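Local coordinates for uncharacterized protein AF_1382 (Archaeoglobus fulgidus DSM 4304, PDB 2QVO) that is of unknown function but has the topology of a winged-helix protein and may therefore bind DNA, at residues Q34-A37 / S38-S42; Q82-K85 / S86-I90. All blocks are in the same frame, centred on the assembly; numbering follows the deposited sequence.

Contact 1: residues Q34-A37 / S38-S42; sequences QYIA and SKVNS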
loop_
_atom_site.group_PDB
_atom_site.type_symbol
_atom_site.label_atom_id
_atom_site.label_comp_id
_atom_site.label_asym_id
_atom_site.label_seq_id
_atom_site.Cartn_x
_atom_site.Cartn_y
_atom_site.Cartn_z
ATOM N N GLN A 34 -10.095 3.383 3.264
ATOM C CA GLN A 34 -10.456 4.776 3.545
ATOM C C GLN A 34 -9.275 5.556 4.139
ATOM O O GLN A 34 -9.034 6.701 3.769
ATOM C CB GLN A 34 -11.651 4.831 4.522
ATOM C CG GLN A 34 -12.922 4.098 4.068
ATOM C CD GLN A 34 -12.880 2.578 4.217
ATOM O OE1 GLN A 34 -12.088 2.038 4.974
ATOM N NE2 GLN A 34 -13.762 1.882 3.488
ATOM N N TYR A 35 -8.546 4.918 5.050
ATOM C CA TYR A 35 -7.356 5.517 5.643
ATOM C C TYR A 35 -6.237 5.746 4.616
ATOM O O TYR A 35 -5.616 6.820 4.595
ATOM C CB TYR A 35 -6.840 4.671 6.810
ATOM C CG TYR A 35 -5.443 5.054 7.238
ATOM C CD1 TYR A 35 -5.227 6.115 8.109
ATOM C CD2 TYR A 35 -4.330 4.370 6.737
ATOM C CE1 TYR A 35 -3.939 6.473 8.495
ATOM C CE2 TYR A 35 -3.044 4.726 7.107
ATOM C CZ TYR A 35 -2.854 5.778 7.976
ATOM O OH TYR A 35 -1.571 6.111 8.338
ATOM N N ILE A 36 -5.963 4.743 3.780
ATOM C CA ILE A 36 -4.953 4.894 2.725
ATOM C C ILE A 36 -5.274 6.114 1.881
ATOM O O ILE A 36 -4.405 6.946 1.617
ATOM C CB ILE A 36 -4.839 3.643 1.831
ATOM C CG1 ILE A 36 -4.436 2.415 2.658
ATOM C CG2 ILE A 36 -3.795 3.865 0.720
ATOM C CD1 ILE A 36 -4.662 1.095 1.906
ATOM N N ALA A 37 -6.545 6.217 1.488
ATOM C CA ALA A 37 -7.051 7.368 0.743
ATOM C C ALA A 37 -6.806 8.692 1.466
ATOM O O ALA A 37 -6.437 9.658 0.820
ATOM C CB ALA A 37 -8.537 7.200 0.442
ATOM N N SER A 38 -6.997 8.737 2.789
ATOM C CA SER A 38 -6.767 9.984 3.567
ATOM C C SER A 38 -5.297 10.422 3.541
ATOM O O SER A 38 -4.998 11.621 3.634
ATOM C CB SER A 38 -7.254 9.863 5.019
ATOM O OG SER A 38 -6.307 9.212 5.868
ATOM N N LYS A 39 -4.401 9.446 3.398
ATOM C CA LYS A 39 -2.951 9.660 3.473
ATOM C C LYS A 39 -2.264 9.959 2.143
ATOM O O LYS A 39 -1.233 10.628 2.108
ATOM C CB LYS A 39 -2.289 8.423 4.086
ATOM C CG LYS A 39 -2.531 8.250 5.562
ATOM C CD LYS A 39 -1.727 9.265 6.372
ATOM C CE LYS A 39 -2.396 9.499 7.702
ATOM N NZ LYS A 39 -2.037 10.815 8.297
ATOM N N VAL A 40 -2.799 9.428 1.052
ATOM C CA VAL A 40 -2.145 9.586 -0.251
ATOM C C VAL A 40 -2.855 10.665 -1.084
ATOM O O VAL A 40 -3.886 11.192 -0.677
ATOM C CB VAL A 40 -2.020 8.241 -1.027
ATOM C CG1 VAL A 40 -1.255 7.206 -0.189
ATOM C CG2 VAL A 40 -3.377 7.705 -1.426
ATOM N N ASN A 41 -2.289 11.002 -2.231
ATOM C CA ASN A 41 -2.919 11.986 -3.114
ATOM C C ASN A 41 -3.610 11.330 -4.310
ATOM O O ASN A 41 -3.298 11.635 -5.468
ATOM C CB ASN A 41 -1.903 13.047 -3.557
ATOM C CG ASN A 41 -1.713 14.137 -2.518
ATOM N N SER A 42 -4.546 10.425 -4.006
ATOM C CA SER A 42 -5.353 9.741 -5.001
ATOM C C SER A 42 -6.815 9.681 -4.548
ATOM O O SER A 42 -7.097 9.552 -3.352
ATOM C CB SER A 42 -4.841 8.314 -5.231
ATOM O OG SER A 42 -3.686 8.285 -6.052
#

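Contact 2: residues Q82-K85 / S86-I90; sequences QQIK and SIIDI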
loop_
_atom_site.group_PDB
_atom_site.type_symbol
_atom_site.label_atom_id
_atom_site.label_comp_id
_atom_site.label_asym_id
_atom_site.label_seq_id
_atom_site.Cartn_x
_atom_site.Cartn_y
_atom_site.Cartn_z
ATOM N N GLN A 82 9.771 -3.471 2.433
ATOM C CA GLN A 82 10.967 -3.315 3.242
ATOM C C GLN A 82 12.189 -2.913 2.407
ATOM O O GLN A 82 12.982 -2.055 2.821
ATOM C CB GLN A 82 11.225 -4.601 4.023
ATOM C CG GLN A 82 10.318 -4.720 5.237
ATOM C CD GLN A 82 10.322 -6.097 5.882
ATOM O OE1 GLN A 82 10.854 -7.072 5.330
ATOM N NE2 GLN A 82 9.722 -6.181 7.061
ATOM N N GLN A 83 12.303 -3.510 1.224
ATOM C CA GLN A 83 13.400 -3.219 0.295
ATOM C C GLN A 83 13.263 -1.817 -0.304
ATOM O O GLN A 83 14.251 -1.102 -0.450
ATOM C CB GLN A 83 13.467 -4.274 -0.810
ATOM C CG GLN A 83 13.817 -5.693 -0.345
ATOM C CD GLN A 83 15.307 -5.905 -0.112
ATOM O OE1 GLN A 83 16.148 -5.543 -0.946
ATOM N NE2 GLN A 83 15.643 -6.497 1.030
ATOM N N ILE A 84 12.035 -1.405 -0.610
ATOM C CA ILE A 84 11.792 -0.045 -1.085
ATOM C C ILE A 84 12.148 0.998 -0.007
ATOM O O ILE A 84 12.749 2.039 -0.298
ATOM C CB ILE A 84 10.348 0.137 -1.585
ATOM C CG1 ILE A 84 10.132 -0.664 -2.878
ATOM C CG2 ILE A 84 10.054 1.619 -1.795
ATOM C CD1 ILE A 84 8.693 -0.697 -3.393
ATOM N N LYS A 85 11.783 0.706 1.241
ATOM C CA LYS A 85 12.177 1.539 2.374
ATOM C C LYS A 85 13.692 1.797 2.366
ATOM O O LYS A 85 14.133 2.940 2.499
ATOM C CB LYS A 85 11.748 0.891 3.695
ATOM C CG LYS A 85 12.114 1.713 4.936
ATOM C CD LYS A 85 11.930 0.912 6.220
ATOM C CE LYS A 85 12.083 1.817 7.451
ATOM N NZ LYS A 85 13.372 2.581 7.430
ATOM N N SER A 86 14.484 0.743 2.201
ATOM C CA SER A 86 15.941 0.925 2.138
ATOM C C SER A 86 16.369 1.776 0.941
ATOM O O SER A 86 17.259 2.612 1.074
ATOM C CB SER A 86 16.692 -0.407 2.177
ATOM O OG SER A 86 16.345 -1.224 1.083
ATOM N N ILE A 87 15.725 1.586 -0.211
ATOM C CA ILE A 87 16.022 2.418 -1.387
ATOM C C ILE A 87 15.723 3.885 -1.114
ATOM O O ILE A 87 16.555 4.749 -1.372
ATOM C CB ILE A 87 15.272 1.945 -2.656
ATOM C CG1 ILE A 87 15.808 0.577 -3.084
ATOM C CG2 ILE A 87 15.461 2.952 -3.804
ATOM C CD1 ILE A 87 14.947 -0.132 -4.070
ATOM N N ILE A 88 14.542 4.163 -0.565
ATOM C CA ILE A 88 14.181 5.536 -0.214
ATOM C C ILE A 88 15.217 6.155 0.729
ATOM O O ILE A 88 15.618 7.307 0.527
ATOM C CB ILE A 88 12.749 5.626 0.380
ATOM C CG1 ILE A 88 11.712 5.311 -0.704
ATOM C CG2 ILE A 88 12.497 7.009 1.005
ATOM C CD1 ILE A 88 10.298 5.079 -0.167
ATOM N N ASP A 89 15.646 5.383 1.733
ATOM C CA ASP A 89 16.685 5.789 2.688
ATOM C C ASP A 89 18.006 6.103 1.980
ATOM O O ASP A 89 18.620 7.141 2.242
ATOM C CB ASP A 89 16.945 4.688 3.722
ATOM C CG ASP A 89 15.839 4.574 4.777
ATOM O OD1 ASP A 89 15.052 5.529 4.951
ATOM O OD2 ASP A 89 15.769 3.516 5.441
ATOM N N ILE A 90 18.436 5.196 1.101
ATOM C CA ILE A 90 19.656 5.389 0.298
ATOM C C ILE A 90 19.534 6.625 -0.600
ATOM O O ILE A 90 20.464 7.427 -0.691
ATOM C CB ILE A 90 20.007 4.124 -0.537
ATOM C CG1 ILE A 90 20.324 2.943 0.381
ATOM C CG2 ILE A 90 21.204 4.386 -1.469
ATOM C CD1 ILE A 90 20.144 1.566 -0.257
#

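Contact 1: residues Q34-A37 / S38-S42
Tyr35 and Lys39 meet on the outer side of helix 33-39, one turn apart, where the helix runs out into the turn before helix 44-56. This is probably the end of the first helix of a helix-turn-helix, as the winged-helix topology suggests. The main apolar contact is a CH-pi interaction. Lys39 CG lies over one face of the Tyr35 ring, 3.9 Å from its centroid and offset toward the rim. The lysine chain bends at chi2 (-73°), which brings Lys39 CE to 3.5 Å from Tyr35 CE1, at the ring's rim. The ring is brought to this place by chi1 of 166°, which sets CG opposite the backbone N. With an alanine here, Lys39 CG would probably lose the ring face it lies on and CE its neighbour at the rim, leaving the chain freer to turn. On the inner side, Ile36 CG2 and Val40 CG1 make a looser contact at 4.3 Å; both residues also touch Val47 of helix 44-56.

The hydrogen bonds follow the helix and then its end. Ser38 N bonds to Gln34 O. Ser38 OG donates to Tyr35 O at 2.8 Å, in the carbonyl plane and on a lone pair. Ile36 O takes two donors: Val40 N at 3.0 Å, almost in line with the carbonyl, and Lys39 N at 3.1 Å, well above the carbonyl plane. Val40 then leaves helical geometry. The chemistry implies that Tyr35 O is held by the Ser38 hydroxyl and weakly by Lys39 N, and Ile36 O by two N-H groups, while the lysine's aliphatic chain rests on the tyrosine.

Contact 2: residues Q82-K85 / S86-I90
From Gln82 to Asp89 the backbone is a regular alpha-helix, with successive i to i+4 bonds such as Ile88 N to Ile84 O at 2.8 Å, nearly straight at 173°. The segment ends helix 75-90, the helix that follows the last strand of what appears to be a winged-helix fold and packs against helix 12-26.

Two pairs of side chains meet one turn apart. On the side facing the protein, Ile84 CG2 touches Ile88 CD1 at 3.8 Å, the two branched chains crossing at a slant. Ile84 also rests on Leu15 and Leu18 of helix 12-26 and on Phe10. The other pair is charged. Lys85 NZ and Asp89 OD2 form a salt bridge at 3.3 Å, and its hydrogen bond is weak. The lysine runs extended from chi1 (-179°) and bends only at chi4 (-54°), which swings the ammonium to the aspartate. Lys85 also touches Tyr23 of helix 12-26.

Ser86 turns its hydroxyl back onto the helix. Gln83 O thus accepts two bonds, both from the same face of its carbonyl plane: one from Ile87 N at 3.1 Å, the other from Ser86 OG at 2.6 Å.

Overall arrangement
Contact 1 is a helix end with the turn after it, contact 2 the end of another helix; they do not touch. Their centres are about 21 Å apart, and their nearest atoms are about 12 Å apart. Both lie at the surface, and helix 12-26 has side chains in contact with each of them. Contact 1 meets it through Lys13, Thr20, Ile21 and Glu24, contact 2 through Leu15, Leu18, Tyr22 and Tyr23. Contact 1 also adjoins helix 44-56, which would be the recognition helix if the protein binds DNA as winged-helix relatives do. Contact 2 lies near the C-terminal end of the modelled chain, after strands 60-65 and 68-73, the likely wing.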